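Local coordinates for protein putative Endoribonuclease L-PSP (Entamoeba histolytica, PDB 3M1X) that is of unproven function but belongs to the RutC (YjgF/YER057c/UK114) family and may, like relatives in it, act as a deaminase, at residues Gln76-Leu81 with Ala116-Asn121; Cys100-Ile105 with Gly109-Ile114. One frame throughout, in Å; residues are numbered along the deposited sequence.

Contact 1 (Gln76-Leu81 with Ala116-Asn121); sequences QVMTNL and AEAFGN
Met78 of helix 70-87 meets Ala118 and Phe119 near the end of helix 108-119, and the contact between the segments is wholly apolar, without a hydrogen bond across it. The two segments come nearest at Met78 and Ala118, whose CA atoms lie 6.4 Å apart. There the methyl of Ala118 sits against the root of the methionine, with its CB 3.6 Å from Met78 CB and 3.8 Å from Met78 CG.

The far end of the same side chain serves the second neighbour. Bends at chi2 (-46°) and chi3 (-63°) fold Met78 so that its CE turns to the phenyl ring, 3.6 Å from Phe119 CE2, while still lying 4.0 Å from Ala118 CB. The methyl approaches the ring obliquely, and the two side chains cross at about a right angle. Phe119 is buried; beyond the methionine its ring packs on Val95 and Thr98 of strand 95-102, on Met92 and Pro124, and against the ring of Tyr115.

A side-chain hydrogen bond lies elsewhere on helix 70-87, away from the contact. Gln76 NE2 donates to Asn80 OD1 one turn on, at 2.9 Å and nearly straight (165°), leaving in its own amide plane but arriving above the carbonyl plane of Asn80. Asn80 ND2 in turn donates to Leu58 O, tying the helix to strand 51-59, while Val77 and Leu81 pack on strands 51-59 and 140-146.

Helix 108-119 gives way at Gly120, which takes a positive phi. Helices 70-87 and 108-119 lie side by side on one face of the mixed sheet, as in the alpha/beta fold of the YjgF/YER057c/UK114 family; Met78 fills part of the seam between them.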
loop_
_atom_site.group_PDB
_atom_site.type_symbol
_atom_site.label_atom_id
_atom_site.label_comp_id
_atom_site.label_asym_id
_atom_site.label_seq_id
_atom_site.Cartn_x
_atom_site.Cartn_y
_atom_site.Cartn_z
ATOM N N GLN A 76 16.585 -7.819 -10.418
ATOM C CA GLN A 76 16.228 -6.798 -11.373
ATOM C C GLN A 76 15.303 -5.750 -10.764
ATOM O O GLN A 76 15.438 -4.557 -11.014
ATOM C CB GLN A 76 15.636 -7.349 -12.646
ATOM C CG GLN A 76 15.473 -6.296 -13.769
ATOM C CD GLN A 76 16.839 -5.766 -14.227
ATOM O OE1 GLN A 76 17.653 -6.584 -14.636
ATOM N NE2 GLN A 76 17.080 -4.490 -14.226
ATOM N N VAL A 77 14.327 -6.193 -9.977
ATOM C CA VAL A 77 13.428 -5.278 -9.315
ATOM C C VAL A 77 14.206 -4.311 -8.421
ATOM O O VAL A 77 13.983 -3.100 -8.436
ATOM C CB VAL A 77 12.368 -6.017 -8.496
ATOM C CG1 VAL A 77 11.672 -5.104 -7.422
ATOM C CG2 VAL A 77 11.288 -6.667 -9.415
ATOM N N MET A 78 15.151 -4.851 -7.623
ATOM C CA MET A 78 15.867 -3.943 -6.715
ATOM C C MET A 78 16.791 -3.009 -7.436
ATOM O O MET A 78 16.940 -1.853 -7.050
ATOM C CB MET A 78 16.650 -4.794 -5.670
ATOM C CG MET A 78 15.872 -5.727 -4.849
ATOM S SD MET A 78 14.326 -5.060 -4.122
ATOM C CE MET A 78 15.008 -3.783 -3.060
ATOM N N THR A 79 17.385 -3.462 -8.532
ATOM C CA THR A 79 18.183 -2.605 -9.390
ATOM C C THR A 79 17.327 -1.502 -10.016
ATOM O O THR A 79 17.712 -0.352 -10.062
ATOM C CB THR A 79 18.851 -3.472 -10.491
ATOM O OG1 THR A 79 19.773 -4.313 -9.817
ATOM C CG2 THR A 79 19.590 -2.618 -11.488
ATOM N N ASN A 80 16.144 -1.868 -10.505
ATOM C CA ASN A 80 15.247 -0.906 -11.069
ATOM C C ASN A 80 14.845 0.185 -10.093
ATOM O O ASN A 80 14.777 1.353 -10.421
ATOM C CB ASN A 80 14.000 -1.605 -11.629
ATOM C CG ASN A 80 14.190 -2.423 -12.889
ATOM O OD1 ASN A 80 15.250 -2.294 -13.549
ATOM N ND2 ASN A 80 13.223 -3.257 -13.234
ATOM N N LEU A 81 14.500 -0.233 -8.844
ATOM C CA LEU A 81 14.193 0.740 -7.830
ATOM C C LEU A 81 15.302 1.713 -7.594
ATOM O O LEU A 81 15.097 2.919 -7.471
ATOM C CB LEU A 81 13.798 0.085 -6.508
ATOM C CG LEU A 81 12.405 -0.503 -6.483
ATOM C CD1 LEU A 81 12.249 -1.333 -5.280
ATOM C CD2 LEU A 81 11.289 0.567 -6.600
ATOM N N ALA A 116 17.591 -7.678 1.085
ATOM C CA ALA A 116 18.492 -7.281 2.099
ATOM C C ALA A 116 19.863 -6.892 1.537
ATOM O O ALA A 116 20.467 -5.912 1.942
ATOM C CB ALA A 116 18.627 -8.378 3.200
ATOM N N GLU A 117 20.369 -7.661 0.560
ATOM C CA GLU A 117 21.642 -7.368 -0.128
ATOM C C GLU A 117 21.541 -6.031 -0.726
ATOM O O GLU A 117 22.460 -5.237 -0.681
ATOM C CB GLU A 117 22.015 -8.348 -1.255
ATOM C CG GLU A 117 23.443 -8.152 -1.930
ATOM C CD GLU A 117 23.458 -7.240 -3.189
ATOM O OE1 GLU A 117 22.446 -6.770 -3.688
ATOM O OE2 GLU A 117 24.518 -6.852 -3.694
ATOM N N ALA A 118 20.405 -5.748 -1.406
ATOM C CA ALA A 118 20.222 -4.508 -2.124
ATOM C C ALA A 118 20.279 -3.279 -1.206
ATOM O O ALA A 118 20.825 -2.255 -1.533
ATOM C CB ALA A 118 18.972 -4.501 -2.944
ATOM N N PHE A 119 19.683 -3.410 -0.025
ATOM C CA PHE A 119 19.640 -2.286 0.944
ATOM C C PHE A 119 20.797 -2.258 1.886
ATOM O O PHE A 119 21.026 -1.229 2.531
ATOM C CB PHE A 119 18.320 -2.337 1.775
ATOM C CG PHE A 119 17.173 -1.668 1.047
ATOM C CD1 PHE A 119 17.126 -0.319 0.878
ATOM C CD2 PHE A 119 16.071 -2.425 0.589
ATOM C CE1 PHE A 119 16.140 0.313 0.219
ATOM C CE2 PHE A 119 15.007 -1.773 -0.055
ATOM C CZ PHE A 119 15.075 -0.422 -0.232
ATOM N N GLY A 120 21.588 -3.296 1.952
ATOM C CA GLY A 120 22.761 -3.290 2.879
ATOM C C GLY A 120 22.268 -3.138 4.276
ATOM O O GLY A 120 21.381 -3.844 4.718
ATOM N N ASN A 121 22.845 -2.251 5.048
ATOM C CA ASN A 121 22.419 -2.041 6.424
ATOM C C ASN A 121 21.219 -1.133 6.563
ATOM O O ASN A 121 20.725 -0.953 7.691
ATOM C CB ASN A 121 23.508 -1.554 7.263
ATOM C CG ASN A 121 24.544 -2.661 7.539
ATOM O OD1 ASN A 121 24.202 -3.815 7.705
ATOM N ND2 ASN A 121 25.772 -2.259 7.605
#

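Contact 2 (Cys100-Ile105 with Gly109-Ile114); sequences CLLADI and GVFNGI
Phe111 of helix 108-119 reaches Cys100 and Leu102, two residues on the same face of strand 95-102. The sulfur of Cys100 stands at the outer end of the ring, 3.6 Å from Phe111 CZ. Cys100 SG is 4.7 Å from the centroid of the Phe111 ring and 75° off its normal, an edge-on sulfur-aromatic contact. Cys100 CB takes part as well, 3.6 Å from Phe111 CE2.

Nearer the helix backbone, one methyl of Leu102 covers the root of the phenylalanine. Leu102 CD2 lies 3.9 Å from Phe111 CB and meets the ring obliquely, so that cysteine and leucine hold different ends of one side chain. Phe111 extends to the strand because its CG is anti to the backbone N (chi1 166°).

Around this group, Phe111 also packs on Val140 and Val142 of strand 140-146 and on Ser74 of helix 70-87. Cys100 and Leu102 are fixed by backbone hydrogen bonds to strand 125-130, Cys100 pairing with Ala127 and Phe129. Leu101, between them, points away from the helix and packs on Phe129 of the third subunit, placing the other side of the strand at a subunit interface. Strand 95-102, helix 108-119 and the parallel strand 125-130 form a beta-alpha-beta crossover, in which Phe111 is one of the residues packing the helix on the first strand.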
loop_
_atom_site.group_PDB
_atom_site.type_symbol
_atom_site.label_atom_id
_atom_site.label_comp_id
_atom_site.label_asym_id
_atom_site.label_seq_id
_atom_site.Cartn_x
_atom_site.Cartn_y
_atom_site.Cartn_z
ATOM N N CYS A 100 6.309 -5.197 -0.603
ATOM C CA CYS A 100 6.907 -6.297 -1.368
ATOM C C CYS A 100 5.852 -7.342 -1.665
ATOM O O CYS A 100 5.323 -7.954 -0.739
ATOM C CB CYS A 100 8.065 -6.897 -0.581
ATOM S SG CYS A 100 9.380 -5.729 -0.185
ATOM N N LEU A 101 5.528 -7.466 -2.957
ATOM C CA LEU A 101 4.464 -8.339 -3.437
ATOM C C LEU A 101 5.051 -9.515 -4.123
ATOM O O LEU A 101 5.906 -9.361 -5.030
ATOM C CB LEU A 101 3.555 -7.584 -4.390
ATOM C CG LEU A 101 2.835 -6.342 -3.864
ATOM C CD1 LEU A 101 3.688 -5.095 -3.867
ATOM C CD2 LEU A 101 1.550 -6.121 -4.719
ATOM N N LEU A 102 4.642 -10.702 -3.757
ATOM C CA LEU A 102 5.129 -11.961 -4.381
ATOM C C LEU A 102 4.020 -12.665 -5.082
ATOM O O LEU A 102 2.899 -12.688 -4.598
ATOM C CB LEU A 102 5.704 -12.871 -3.273
ATOM C CG LEU A 102 6.912 -12.311 -2.567
ATOM C CD1 LEU A 102 7.173 -13.145 -1.292
ATOM C CD2 LEU A 102 8.120 -12.258 -3.464
ATOM N N ALA A 103 4.356 -13.349 -6.142
ATOM C CA ALA A 103 3.407 -14.254 -6.803
ATOM C C ALA A 103 3.204 -15.491 -5.962
ATOM O O ALA A 103 2.154 -16.145 -6.066
ATOM C CB ALA A 103 3.872 -14.634 -8.232
ATOM N N ASP A 104 4.153 -15.853 -5.120
ATOM C CA ASP A 104 4.137 -17.106 -4.398
ATOM C C ASP A 104 4.816 -16.929 -3.061
ATOM O O ASP A 104 6.003 -16.536 -2.987
ATOM C CB ASP A 104 4.959 -18.169 -5.216
ATOM C CG ASP A 104 5.100 -19.570 -4.545
ATOM O OD1 ASP A 104 4.649 -19.840 -3.387
ATOM O OD2 ASP A 104 5.536 -20.444 -5.357
ATOM N N ILE A 105 4.110 -17.166 -1.991
ATOM C CA ILE A 105 4.634 -16.970 -0.660
ATOM C C ILE A 105 5.901 -17.788 -0.396
ATOM O O ILE A 105 6.720 -17.421 0.495
ATOM C CB ILE A 105 3.586 -17.149 0.440
ATOM C CG1 ILE A 105 3.981 -16.411 1.726
ATOM C CG2 ILE A 105 3.311 -18.635 0.666
ATOM C CD1 ILE A 105 4.054 -14.870 1.709
ATOM N N GLY A 109 11.664 -16.224 1.410
ATOM C CA GLY A 109 13.024 -16.287 1.929
ATOM C C GLY A 109 14.046 -15.852 0.920
ATOM O O GLY A 109 14.938 -15.062 1.264
ATOM N N VAL A 110 13.979 -16.351 -0.297
ATOM C CA VAL A 110 14.910 -16.007 -1.344
ATOM C C VAL A 110 14.801 -14.512 -1.631
ATOM O O VAL A 110 15.782 -13.806 -1.790
ATOM C CB VAL A 110 14.796 -16.921 -2.528
ATOM C CG1 VAL A 110 15.569 -16.374 -3.701
ATOM C CG2 VAL A 110 15.408 -18.316 -2.128
ATOM N N PHE A 111 13.555 -14.061 -1.793
ATOM C CA PHE A 111 13.360 -12.654 -2.044
ATOM C C PHE A 111 13.953 -11.782 -0.999
ATOM O O PHE A 111 14.670 -10.805 -1.231
ATOM C CB PHE A 111 11.864 -12.319 -2.207
ATOM C CG PHE A 111 11.596 -10.851 -2.141
ATOM C CD1 PHE A 111 11.907 -10.074 -3.203
ATOM C CD2 PHE A 111 11.212 -10.224 -0.959
ATOM C CE1 PHE A 111 11.800 -8.658 -3.156
ATOM C CE2 PHE A 111 11.081 -8.846 -0.909
ATOM C CZ PHE A 111 11.387 -8.109 -1.977
ATOM N N ASN A 112 13.735 -12.173 0.264
ATOM C CA ASN A 112 14.157 -11.363 1.325
ATOM C C ASN A 112 15.713 -11.235 1.331
ATOM O O ASN A 112 16.254 -10.175 1.637
ATOM C CB ASN A 112 13.564 -11.896 2.617
ATOM C CG ASN A 112 14.130 -11.166 3.806
ATOM O OD1 ASN A 112 13.684 -10.056 4.112
ATOM N ND2 ASN A 112 15.133 -11.720 4.465
ATOM N N GLY A 113 16.435 -12.330 1.032
ATOM C CA GLY A 113 17.841 -12.217 0.946
ATOM C C GLY A 113 18.371 -11.238 -0.084
ATOM O O GLY A 113 19.327 -10.509 0.108
ATOM N N ILE A 114 17.709 -11.256 -1.228
ATOM C CA ILE A 114 18.100 -10.382 -2.330
ATOM C C ILE A 114 17.781 -8.878 -1.996
ATOM O O ILE A 114 18.559 -7.972 -2.220
ATOM C CB ILE A 114 17.457 -10.820 -3.641
ATOM C CG1 ILE A 114 18.105 -12.182 -4.069
ATOM C CG2 ILE A 114 17.570 -9.774 -4.753
ATOM C CD1 ILE A 114 17.287 -12.944 -5.139
#

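Overall arrangement
Helix 108-119 takes part in both contacts: its earlier residues 109-114 pack on strand 95-102 in contact 2, and residues 116-121, following almost directly, meet helix 70-87 in contact 1. The contact centres are about 12 Å apart. In chain order helix 70-87 precedes strand 95-102, so contact 2 falls wholly between the two segments of contact 1, and the pair fixes the second helix against both sheet and first helix. Segments 116-121 and 109-114 both border the second subunit, whose Ala39 packs on Ala116 and Asn112. In relatives the ligand pockets lie between subunits of the trimer; no pocket residue is identified among these contacts.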